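Local structure of thymidylate synthase (Enterobacteria phage T4, 1TIS) at residues A[55-60]-A[74-79]; A[112-117]-A[121-126]; A[158-163]-A[169-174]; A[244-249]-A[258-263]. The protein catalyses the reductive methylation of dUMP to dTMP, using 5,10-methylenetetrahydrofolate as both one-carbon donor and reductant, as a homodimer. One frame throughout, in Å; residues are numbered along the deposited sequence.

Contact 1. Residues A[55-60]-A[74-79]; sequences CIAELI and LIQHDS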
# COMPACT_ATOMS: atom_id res chain seq x y z
N CYS A 55 7.59 -22.09 -3.60
CA CYS A 55 6.88 -20.83 -3.71
C CYS A 55 5.38 -21.05 -3.99
O CYS A 55 4.50 -20.34 -3.47
CB CYS A 55 7.54 -20.02 -4.80
SG CYS A 55 6.39 -18.70 -5.22
N ILE A 56 5.10 -22.09 -4.78
CA ILE A 56 3.76 -22.50 -5.18
C ILE A 56 3.06 -23.09 -3.98
O ILE A 56 1.85 -22.94 -3.81
CB ILE A 56 3.91 -23.54 -6.35
CG1 ILE A 56 4.53 -22.85 -7.53
CG2 ILE A 56 2.60 -24.09 -6.81
CD1 ILE A 56 3.80 -21.57 -8.05
N ALA A 57 3.81 -23.76 -3.10
CA ALA A 57 3.24 -24.42 -1.93
C ALA A 57 2.94 -23.53 -0.76
O ALA A 57 2.11 -23.86 0.08
CB ALA A 57 4.13 -25.47 -1.35
N GLU A 58 3.68 -22.43 -0.70
CA GLU A 58 3.45 -21.44 0.31
C GLU A 58 2.19 -20.73 -0.11
O GLU A 58 1.33 -20.58 0.76
CB GLU A 58 4.57 -20.45 0.36
CG GLU A 58 4.25 -19.39 1.37
CD GLU A 58 5.43 -18.50 1.61
OE1 GLU A 58 6.35 -18.97 2.26
OE2 GLU A 58 5.44 -17.36 1.14
N LEU A 59 2.03 -20.32 -1.38
CA LEU A 59 0.83 -19.63 -1.82
C LEU A 59 -0.40 -20.47 -1.56
O LEU A 59 -1.36 -19.92 -1.02
CB LEU A 59 0.89 -19.30 -3.30
CG LEU A 59 -0.41 -18.92 -4.07
CD1 LEU A 59 -0.86 -17.50 -3.74
CD2 LEU A 59 -0.15 -19.11 -5.56
N ILE A 60 -0.43 -21.76 -1.85
CA ILE A 60 -1.66 -22.51 -1.64
C ILE A 60 -2.03 -22.60 -0.16
O ILE A 60 -3.19 -22.45 0.23
CB ILE A 60 -1.46 -23.90 -2.26
CG1 ILE A 60 -1.28 -23.74 -3.80
CG2 ILE A 60 -2.65 -24.80 -1.84
CD1 ILE A 60 -0.42 -24.79 -4.53
N LEU A 74 2.83 -30.94 4.18
CA LEU A 74 1.91 -31.81 3.48
C LEU A 74 1.72 -31.33 2.03
O LEU A 74 1.80 -32.16 1.11
CB LEU A 74 0.63 -31.81 4.32
CG LEU A 74 -0.70 -32.52 4.04
CD1 LEU A 74 -1.44 -31.67 3.05
CD2 LEU A 74 -0.51 -33.97 3.60
N ILE A 75 1.56 -30.04 1.73
CA ILE A 75 1.26 -29.59 0.39
C ILE A 75 2.48 -29.77 -0.51
O ILE A 75 2.41 -30.24 -1.67
CB ILE A 75 0.78 -28.09 0.46
CG1 ILE A 75 -0.48 -28.00 1.30
CG2 ILE A 75 0.42 -27.55 -0.93
CD1 ILE A 75 -1.07 -26.60 1.57
N GLN A 76 3.65 -29.43 0.03
CA GLN A 76 4.83 -29.47 -0.83
C GLN A 76 5.27 -30.90 -1.02
O GLN A 76 5.54 -31.36 -2.12
CB GLN A 76 6.08 -28.81 -0.27
CG GLN A 76 6.13 -27.39 0.24
CD GLN A 76 7.54 -26.84 0.15
OE1 GLN A 76 8.45 -27.51 -0.32
NE2 GLN A 76 7.80 -25.61 0.55
N HIS A 77 5.41 -31.53 0.14
CA HIS A 77 6.03 -32.82 0.30
C HIS A 77 5.14 -34.04 0.46
O HIS A 77 5.65 -35.14 0.60
CB HIS A 77 7.00 -32.69 1.48
CG HIS A 77 8.28 -31.92 1.11
ND1 HIS A 77 8.94 -30.96 1.79
CD2 HIS A 77 8.96 -32.13 -0.07
CE1 HIS A 77 9.97 -30.59 1.09
NE2 HIS A 77 9.96 -31.30 -0.01
N ASP A 78 3.80 -33.89 0.45
CA ASP A 78 2.85 -34.98 0.59
C ASP A 78 3.16 -35.70 1.90
O ASP A 78 2.80 -36.86 2.12
CB ASP A 78 2.99 -35.94 -0.61
CG ASP A 78 1.77 -36.78 -0.98
OD1 ASP A 78 1.01 -37.17 -0.09
OD2 ASP A 78 1.59 -37.07 -2.16
N SER A 79 3.80 -34.99 2.84
CA SER A 79 4.28 -35.58 4.06
C SER A 79 4.21 -34.48 5.12
O SER A 79 4.77 -33.40 4.96
CB SER A 79 5.73 -36.06 3.84
OG SER A 79 6.27 -36.88 4.88

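Contact 2. Residues A[112-117]-A[121-126]; sequences QWRDFG and QIIEVI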
# COMPACT_ATOMS: atom_id res chain seq x y z
N GLN A 112 -4.84 -14.07 8.38
CA GLN A 112 -5.41 -12.77 8.01
C GLN A 112 -6.02 -12.80 6.62
O GLN A 112 -6.75 -11.86 6.29
CB GLN A 112 -4.41 -11.66 7.96
CG GLN A 112 -3.57 -11.67 9.20
CD GLN A 112 -4.32 -11.25 10.43
OE1 GLN A 112 -5.37 -10.63 10.36
NE2 GLN A 112 -3.79 -11.57 11.59
N TRP A 113 -5.83 -13.80 5.76
CA TRP A 113 -6.50 -13.77 4.46
C TRP A 113 -7.88 -14.33 4.65
O TRP A 113 -8.89 -13.76 4.25
CB TRP A 113 -5.73 -14.60 3.43
CG TRP A 113 -4.45 -13.87 2.99
CD1 TRP A 113 -3.99 -12.71 3.58
CD2 TRP A 113 -3.60 -14.28 2.00
NE1 TRP A 113 -2.90 -12.41 2.98
CE2 TRP A 113 -2.64 -13.31 2.04
CE3 TRP A 113 -3.54 -15.31 1.10
CZ2 TRP A 113 -1.59 -13.34 1.16
CZ3 TRP A 113 -2.49 -15.35 0.22
CH2 TRP A 113 -1.53 -14.37 0.25
N ARG A 114 -7.91 -15.41 5.42
CA ARG A 114 -9.11 -16.18 5.59
C ARG A 114 -9.91 -15.75 6.79
O ARG A 114 -11.08 -16.05 6.87
CB ARG A 114 -8.67 -17.61 5.67
CG ARG A 114 -7.75 -18.00 4.48
CD ARG A 114 -8.44 -18.10 3.13
NE ARG A 114 -9.45 -19.11 3.26
CZ ARG A 114 -10.66 -18.96 2.76
NH1 ARG A 114 -10.94 -18.01 1.89
NH2 ARG A 114 -11.60 -19.84 3.06
N ASP A 115 -9.35 -14.99 7.71
CA ASP A 115 -10.00 -14.69 8.95
C ASP A 115 -9.61 -13.33 9.52
O ASP A 115 -9.33 -13.25 10.72
CB ASP A 115 -9.65 -15.86 9.86
CG ASP A 115 -10.30 -15.87 11.24
OD1 ASP A 115 -11.40 -15.33 11.39
OD2 ASP A 115 -9.70 -16.42 12.17
N PHE A 116 -9.61 -12.19 8.84
CA PHE A 116 -9.27 -10.98 9.55
C PHE A 116 -10.48 -10.40 10.30
O PHE A 116 -11.34 -9.64 9.83
CB PHE A 116 -8.71 -10.00 8.58
CG PHE A 116 -8.07 -8.73 9.14
CD1 PHE A 116 -8.68 -7.91 10.06
CD2 PHE A 116 -6.89 -8.32 8.57
CE1 PHE A 116 -8.14 -6.69 10.39
CE2 PHE A 116 -6.35 -7.10 8.91
CZ PHE A 116 -6.98 -6.28 9.81
N GLY A 117 -10.53 -10.83 11.55
CA GLY A 117 -11.58 -10.37 12.43
C GLY A 117 -12.89 -11.09 12.13
O GLY A 117 -13.95 -10.67 12.60
N GLN A 121 -11.64 -12.75 3.89
CA GLN A 121 -11.36 -11.91 2.73
C GLN A 121 -10.82 -12.58 1.47
O GLN A 121 -10.67 -11.85 0.49
CB GLN A 121 -10.42 -10.77 3.18
CG GLN A 121 -9.03 -10.96 3.76
CD GLN A 121 -8.49 -9.66 4.30
OE1 GLN A 121 -8.80 -8.58 3.80
NE2 GLN A 121 -7.76 -9.57 5.39
N ILE A 122 -10.50 -13.89 1.32
CA ILE A 122 -10.18 -14.44 -0.00
C ILE A 122 -11.53 -14.69 -0.61
O ILE A 122 -11.93 -14.03 -1.55
CB ILE A 122 -9.38 -15.81 -0.02
CG1 ILE A 122 -7.89 -15.51 0.16
CG2 ILE A 122 -9.57 -16.59 -1.35
CD1 ILE A 122 -7.25 -14.75 -1.03
N ILE A 123 -12.30 -15.60 -0.06
CA ILE A 123 -13.60 -15.91 -0.58
C ILE A 123 -14.42 -14.68 -0.86
O ILE A 123 -15.04 -14.70 -1.92
CB ILE A 123 -14.29 -16.86 0.42
CG1 ILE A 123 -14.13 -18.18 -0.28
CG2 ILE A 123 -15.70 -16.49 0.85
CD1 ILE A 123 -14.63 -19.34 0.57
N GLU A 124 -14.41 -13.59 -0.10
CA GLU A 124 -15.33 -12.58 -0.54
C GLU A 124 -14.79 -11.53 -1.52
O GLU A 124 -15.53 -10.77 -2.17
CB GLU A 124 -15.91 -12.00 0.71
CG GLU A 124 -15.03 -10.96 1.34
CD GLU A 124 -15.87 -9.74 1.60
OE1 GLU A 124 -16.20 -9.03 0.64
OE2 GLU A 124 -16.22 -9.54 2.76
N VAL A 125 -13.49 -11.48 -1.73
CA VAL A 125 -12.93 -10.52 -2.67
C VAL A 125 -13.05 -11.16 -4.03
O VAL A 125 -12.99 -10.46 -5.03
CB VAL A 125 -11.41 -10.20 -2.37
CG1 VAL A 125 -10.32 -11.16 -2.96
CG2 VAL A 125 -11.26 -8.78 -2.92
N ILE A 126 -13.19 -12.47 -4.15
CA ILE A 126 -13.35 -13.03 -5.45
C ILE A 126 -14.79 -12.84 -5.82
O ILE A 126 -15.06 -12.73 -7.00
CB ILE A 126 -12.87 -14.47 -5.39
CG1 ILE A 126 -11.33 -14.37 -5.20
CG2 ILE A 126 -13.30 -15.26 -6.62
CD1 ILE A 126 -10.42 -15.60 -5.07

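Contact 3. Residues A[158-163]-A[169-174]; sequences MFYQFN and LDLQWY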
# COMPACT_ATOMS: atom_id res chain seq x y z
N MET A 158 2.00 -6.98 2.57
CA MET A 158 0.85 -6.74 3.41
C MET A 158 -0.46 -6.29 2.82
O MET A 158 -1.48 -6.33 3.51
CB MET A 158 1.22 -5.74 4.45
CG MET A 158 1.59 -4.40 3.84
SD MET A 158 2.38 -3.43 5.15
CE MET A 158 3.80 -4.48 5.04
N PHE A 159 -0.48 -5.92 1.57
CA PHE A 159 -1.63 -5.25 1.01
C PHE A 159 -1.75 -5.64 -0.43
O PHE A 159 -0.73 -6.08 -0.96
CB PHE A 159 -1.32 -3.84 1.16
CG PHE A 159 -2.47 -3.02 1.58
CD1 PHE A 159 -3.11 -3.32 2.77
CD2 PHE A 159 -2.82 -1.97 0.78
CE1 PHE A 159 -4.15 -2.54 3.19
CE2 PHE A 159 -3.87 -1.18 1.20
CZ PHE A 159 -4.52 -1.47 2.39
N TYR A 160 -2.93 -5.49 -1.05
CA TYR A 160 -3.09 -5.59 -2.51
C TYR A 160 -4.47 -5.21 -2.98
O TYR A 160 -5.46 -5.38 -2.26
CB TYR A 160 -2.77 -6.97 -3.13
CG TYR A 160 -3.30 -8.30 -2.64
CD1 TYR A 160 -4.53 -8.73 -3.08
CD2 TYR A 160 -2.51 -9.14 -1.85
CE1 TYR A 160 -5.00 -9.98 -2.76
CE2 TYR A 160 -2.97 -10.41 -1.53
CZ TYR A 160 -4.22 -10.81 -1.99
OH TYR A 160 -4.74 -12.05 -1.64
N GLN A 161 -4.48 -4.63 -4.16
CA GLN A 161 -5.64 -4.05 -4.80
C GLN A 161 -5.79 -4.83 -6.09
O GLN A 161 -4.78 -5.16 -6.72
CB GLN A 161 -5.35 -2.58 -5.10
CG GLN A 161 -6.17 -1.41 -4.59
CD GLN A 161 -7.46 -1.20 -5.34
OE1 GLN A 161 -8.09 -2.14 -5.84
NE2 GLN A 161 -7.94 0.02 -5.49
N PHE A 162 -7.00 -5.14 -6.52
CA PHE A 162 -7.24 -5.74 -7.82
C PHE A 162 -7.99 -4.70 -8.61
O PHE A 162 -8.80 -3.96 -8.04
CB PHE A 162 -8.17 -6.92 -7.84
CG PHE A 162 -7.69 -8.24 -7.29
CD1 PHE A 162 -6.76 -9.01 -7.99
CD2 PHE A 162 -8.21 -8.68 -6.10
CE1 PHE A 162 -6.35 -10.25 -7.51
CE2 PHE A 162 -7.78 -9.92 -5.64
CZ PHE A 162 -6.86 -10.70 -6.33
N ASN A 163 -7.82 -4.68 -9.93
CA ASN A 163 -8.49 -3.74 -10.83
C ASN A 163 -8.99 -4.59 -11.98
O ASN A 163 -8.29 -5.53 -12.38
CB ASN A 163 -7.52 -2.74 -11.42
CG ASN A 163 -8.03 -1.32 -11.49
OD1 ASN A 163 -8.09 -0.61 -10.49
ND2 ASN A 163 -8.34 -0.79 -12.66
N LEU A 169 -7.56 -8.73 -15.36
CA LEU A 169 -7.54 -8.62 -13.92
C LEU A 169 -6.18 -8.07 -13.62
O LEU A 169 -5.20 -8.48 -14.24
CB LEU A 169 -7.66 -9.98 -13.29
CG LEU A 169 -7.60 -10.07 -11.80
CD1 LEU A 169 -8.77 -9.33 -11.18
CD2 LEU A 169 -7.60 -11.53 -11.44
N ASP A 170 -6.05 -7.16 -12.69
CA ASP A 170 -4.74 -6.62 -12.43
C ASP A 170 -4.51 -6.76 -10.93
O ASP A 170 -5.51 -6.65 -10.21
CB ASP A 170 -4.70 -5.15 -12.85
CG ASP A 170 -5.11 -4.82 -14.29
OD1 ASP A 170 -4.83 -5.58 -15.22
OD2 ASP A 170 -5.71 -3.76 -14.47
N LEU A 171 -3.29 -7.02 -10.42
CA LEU A 171 -3.10 -7.07 -8.99
C LEU A 171 -1.95 -6.16 -8.65
O LEU A 171 -1.00 -6.05 -9.42
CB LEU A 171 -2.73 -8.47 -8.49
CG LEU A 171 -2.61 -8.65 -6.94
CD1 LEU A 171 -2.96 -10.08 -6.63
CD2 LEU A 171 -1.23 -8.34 -6.41
N GLN A 172 -1.93 -5.53 -7.48
CA GLN A 172 -0.80 -4.71 -7.04
C GLN A 172 -0.49 -4.91 -5.55
O GLN A 172 -1.33 -4.66 -4.70
CB GLN A 172 -1.11 -3.23 -7.33
CG GLN A 172 -0.13 -2.34 -6.63
CD GLN A 172 -0.34 -0.91 -6.97
OE1 GLN A 172 0.62 -0.29 -7.40
NE2 GLN A 172 -1.51 -0.30 -6.87
N TRP A 173 0.70 -5.29 -5.19
CA TRP A 173 1.04 -5.51 -3.80
C TRP A 173 1.84 -4.35 -3.28
O TRP A 173 2.45 -3.58 -4.05
CB TRP A 173 1.87 -6.81 -3.56
CG TRP A 173 2.75 -7.33 -4.68
CD1 TRP A 173 2.37 -7.47 -6.01
CD2 TRP A 173 4.05 -7.65 -4.51
NE1 TRP A 173 3.43 -7.86 -6.68
CE2 TRP A 173 4.45 -7.98 -5.81
CE3 TRP A 173 4.87 -7.68 -3.42
CZ2 TRP A 173 5.73 -8.36 -6.09
CZ3 TRP A 173 6.16 -8.07 -3.71
CH2 TRP A 173 6.58 -8.39 -5.01
N TYR A 174 1.79 -4.21 -1.97
CA TYR A 174 2.71 -3.26 -1.34
C TYR A 174 3.59 -4.13 -0.43
O TYR A 174 3.09 -5.03 0.25
CB TYR A 174 1.93 -2.24 -0.56
CG TYR A 174 2.79 -1.17 0.04
CD1 TYR A 174 3.56 -1.45 1.16
CD2 TYR A 174 2.77 0.07 -0.54
CE1 TYR A 174 4.34 -0.45 1.71
CE2 TYR A 174 3.53 1.07 0.01
CZ TYR A 174 4.30 0.79 1.12
OH TYR A 174 5.02 1.79 1.68

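Contact 4. Residues A[244-249]-A[258-263]; sequences GLPYKF and LKYVLK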
# COMPACT_ATOMS: atom_id res chain seq x y z
N GLY A 244 -5.08 -30.00 -13.25
CA GLY A 244 -5.90 -30.78 -12.35
C GLY A 244 -7.29 -30.20 -12.13
O GLY A 244 -8.14 -30.89 -11.56
N LEU A 245 -7.59 -28.97 -12.56
CA LEU A 245 -8.86 -28.33 -12.22
C LEU A 245 -9.95 -28.75 -13.19
O LEU A 245 -9.77 -28.65 -14.41
CB LEU A 245 -8.73 -26.79 -12.21
CG LEU A 245 -8.50 -25.88 -13.40
CD1 LEU A 245 -8.18 -24.53 -12.74
CD2 LEU A 245 -7.36 -26.30 -14.37
N PRO A 246 -11.07 -29.27 -12.69
CA PRO A 246 -12.08 -29.92 -13.48
C PRO A 246 -12.76 -28.92 -14.37
O PRO A 246 -13.19 -27.87 -13.89
CB PRO A 246 -13.02 -30.49 -12.49
CG PRO A 246 -12.99 -29.43 -11.43
CD PRO A 246 -11.50 -29.12 -11.32
N TYR A 247 -12.92 -29.27 -15.64
CA TYR A 247 -13.72 -28.53 -16.63
C TYR A 247 -14.92 -27.72 -16.10
O TYR A 247 -15.04 -26.57 -16.52
CB TYR A 247 -14.17 -29.53 -17.69
CG TYR A 247 -14.66 -29.01 -19.04
CD1 TYR A 247 -14.30 -27.76 -19.53
CD2 TYR A 247 -15.45 -29.85 -19.79
CE1 TYR A 247 -14.73 -27.37 -20.77
CE2 TYR A 247 -15.89 -29.47 -21.02
CZ TYR A 247 -15.52 -28.24 -21.50
OH TYR A 247 -15.94 -27.88 -22.77
N LYS A 248 -15.82 -28.18 -15.21
CA LYS A 248 -16.91 -27.33 -14.69
C LYS A 248 -16.45 -26.02 -14.05
O LYS A 248 -17.12 -24.98 -14.15
CB LYS A 248 -17.75 -28.09 -13.64
CG LYS A 248 -16.97 -28.92 -12.60
CD LYS A 248 -17.82 -29.48 -11.43
CE LYS A 248 -17.66 -31.00 -11.11
NZ LYS A 248 -16.33 -31.49 -10.71
N PHE A 249 -15.26 -26.05 -13.43
CA PHE A 249 -14.59 -25.01 -12.66
C PHE A 249 -15.08 -23.56 -12.73
O PHE A 249 -15.54 -23.02 -11.72
CB PHE A 249 -13.10 -25.02 -13.01
CG PHE A 249 -12.19 -24.40 -11.96
CD1 PHE A 249 -12.03 -24.99 -10.73
CD2 PHE A 249 -11.52 -23.23 -12.25
CE1 PHE A 249 -11.20 -24.43 -9.79
CE2 PHE A 249 -10.69 -22.67 -11.31
CZ PHE A 249 -10.54 -23.27 -10.09
N LEU A 258 -12.39 -22.46 -4.56
CA LEU A 258 -11.17 -22.61 -3.77
C LEU A 258 -11.10 -24.06 -3.31
O LEU A 258 -10.01 -24.62 -3.30
CB LEU A 258 -11.12 -21.80 -2.46
CG LEU A 258 -10.42 -20.45 -2.16
CD1 LEU A 258 -10.64 -20.17 -0.68
CD2 LEU A 258 -8.92 -20.48 -2.37
N LYS A 259 -12.21 -24.72 -2.97
CA LYS A 259 -12.18 -26.10 -2.45
C LYS A 259 -11.37 -27.00 -3.36
O LYS A 259 -10.44 -27.69 -2.96
CB LYS A 259 -13.62 -26.58 -2.32
CG LYS A 259 -13.89 -27.85 -1.49
CD LYS A 259 -15.29 -27.80 -0.85
CE LYS A 259 -15.33 -26.57 0.07
NZ LYS A 259 -16.64 -26.33 0.63
N TYR A 260 -11.69 -26.88 -4.65
CA TYR A 260 -10.93 -27.54 -5.68
C TYR A 260 -9.51 -27.00 -5.76
O TYR A 260 -8.60 -27.82 -5.80
CB TYR A 260 -11.69 -27.38 -7.01
CG TYR A 260 -12.35 -28.70 -7.33
CD1 TYR A 260 -11.50 -29.76 -7.63
CD2 TYR A 260 -13.73 -28.88 -7.25
CE1 TYR A 260 -12.01 -31.01 -7.85
CE2 TYR A 260 -14.26 -30.15 -7.46
CZ TYR A 260 -13.38 -31.17 -7.75
OH TYR A 260 -13.82 -32.43 -7.98
N VAL A 261 -9.26 -25.67 -5.77
CA VAL A 261 -7.92 -25.07 -5.81
C VAL A 261 -7.00 -25.79 -4.84
O VAL A 261 -6.10 -26.51 -5.28
CB VAL A 261 -8.01 -23.55 -5.42
CG1 VAL A 261 -6.67 -22.93 -4.97
CG2 VAL A 261 -8.49 -22.83 -6.66
N LEU A 262 -7.32 -25.68 -3.55
CA LEU A 262 -6.60 -26.29 -2.45
C LEU A 262 -6.28 -27.77 -2.65
O LEU A 262 -5.33 -28.26 -2.04
CB LEU A 262 -7.43 -26.10 -1.20
CG LEU A 262 -7.19 -24.84 -0.38
CD1 LEU A 262 -7.30 -23.60 -1.21
CD2 LEU A 262 -8.23 -24.77 0.71
N LYS A 263 -7.00 -28.52 -3.48
CA LYS A 263 -6.70 -29.90 -3.78
C LYS A 263 -5.47 -30.01 -4.69
O LYS A 263 -5.00 -31.13 -4.94
CB LYS A 263 -7.85 -30.57 -4.49
CG LYS A 263 -9.16 -30.86 -3.79
CD LYS A 263 -10.05 -31.54 -4.84
CE LYS A 263 -9.88 -33.07 -5.01
NZ LYS A 263 -8.52 -33.54 -5.24

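Contact 1. Residues A[55-60]-A[74-79]
Two consecutive helices of the thymidylate synthase fold, 53-64 and 69-77, meet here through Ala57 and Ile60 on the first and Ile75 and Gln76 on the second. The backbones come closest at Ala57, whose CA lies 5.4 Å from CA of Gln76. Ile75 points at the first helix and divides its two branches between two residues one turn apart. Its CG2 methyl sits against CB of Ala57 at 4.3 Å. The other branch extends fully (chi2 176°) and carries CD1 over to CG2 of Ile60, 4.2 Å away, the two isoleucines meeting at a slant. Gln76 lays its aliphatic chain beside Ala57, although the modelled spacing there is doubtful. Around the pair, Ile75 also rests on Trp61, Ile60 packs on Phe269, and Gln76 touches Ala54 and Val86. On the far side of helix 53-64, Glu58 accepts a hydrogen bond from the indole nitrogen of Trp87, while Leu59 packs against helix 184-202. No hydrogen bond crosses between the two segments; the secure contacts between them are apolar, made by Ile75 with Ala57 and Ile60.

Contact 2. Residues A[112-117]-A[121-126]
Gln121 starts with CG wedged between its backbone N and carbonyl carbon (chi1 61°) and then runs straight, which carries its amide across to Gln112; Arg114 instead bends at chi2 and chi3 and turns the edge of its guanidinium toward Ile122 CB and the backbone N of Ile123. The segments belong to two helices in succession, 109-114 and 121-131, joined by a short loop. The one hydrogen bond between them runs from Gln121 NE2 to the backbone O of Gln112, at 2.7 Å and nearly straight (165°), with the acceptor close to the plane of the glutamine amide. The same NE2 lies 3.4 Å from CB of Phe116, whose ring stands almost perpendicular to that amide. Pro145 of the second subunit packs on both Phe116 and Gln121, so this end of the contact belongs to the dimer interface. Farther along, Arg114 NH1 forms a salt bridge with Asp120 in the connecting loop. The Trp113 indole leads away to meet Phe62 edge-to-face, with Ile122 CD1 near it; nearer the backbone, Trp113 CB touches Ile122 CG1 at 4.0 Å.

Contact 3. Residues A[158-163]-A[169-174]
Phe162 and Leu171 form the tight centre of an antiparallel beta hairpin, whereas the side chains of Phe159 and Tyr174 touch sparsely. At the centre, Leu171 CD1 meets Phe162 CE1 at 3.5 Å and hangs over the rim of one Tyr160 ring face, while its sister methyl CD2 reaches Tyr160 CB at 3.9 Å. With CG turned away from the backbone N (chi1 -175°), Leu171 sits between these two rings. Paired backbone bonds bind Gln161 to Gln172 and Asn163 to Asp170. At the other end, the bond from Tyr174 N to Phe159 O is long (3.3 Å) and comes from well above the carbonyl plane, Met158 N donates to Tyr174 O at 3.2 Å, nearly along the C=O axis, and Phe159 CB lies 4.0 Å from Tyr174 CB. Neither side of the hairpin faces solvent. Trp173 touches Asn187, which probably binds dUMP. On the other side, Phe159 stacks on Phe159 of the second subunit, and Gln172 NE2 donates to Gly213 O of that subunit. The chemistry is thus divided: a largely aromatic and aliphatic face packs under helices 121-131 and 184-202, while a mixed polar and aromatic face builds the dimer interface.

Contact 4. Residues A[244-249]-A[258-263]
Pro246 and Tyr260 make a CH-pi contact: CG of the proline stands over the centre of the phenol ring, 3.9 Å from its centroid and only 5° off the ring normal. The neighbouring CD lies toward the rim of the same ring, 3.7 Å from Tyr260 CD1. Proline and tyrosine both point across the contact, and the proline stands on its CG-CD edge over the phenol face rather than lying flat on it.

The remaining apolar contacts are made by Phe249, which approaches edge first. Its CE1 lies 4.1 Å from Tyr260 CB, and its CZ meets Val261 CG2 at 4.0 Å. Setting CG opposite the backbone N (chi1 -158°) swings this ring toward the helix, and Leu245 CD1 covers part of one ring face from within its own segment. Together these residues join the irregular loop after strand 241-242 to helix 254-262, the helix that the same loop leads into. On its other flanks that helix packs through Leu258 and Val261 on Leu63 of helix 53-64, while Leu245 and Phe249 touch Lys200 of helix 184-202.

Polar contributions are slight across the segments. Lys248 NZ comes within 3.8 Å of Tyr260 OH, a loose approach by the exposed lysine, without a hydrogen bond. Within the loop, Phe249 N donates to Pro246 O at 2.8 Å, closing a turn that brings proline and phenylalanine to the same helix; Phe249 O accepts from Gln257 NE2.

Overall arrangement
The four contacts follow one another along the chain, each closing before the next opens. Contact 3, the hairpin of the main sheet, lies nearest the middle of the subunit, its centre about 14 Å from that of contact 2; Ile122 and Val125 of helix 121-131 rest on Tyr160 and Phe162. Contact 2 meets contact 4 where Leu258 packs on Arg114, Ile122 and Ile123. Contact 4 in turn touches contact 1 between Leu262 and Ile60, with centres about 16 Å apart. Helices 121-131, 254-262 and 53-64 thus form a continuous chain of packing, beginning at the hairpin. Contacts 2 and 3 also reach the second subunit, whereas contacts 1 and 4 stay within one chain, away from the known substrate sites.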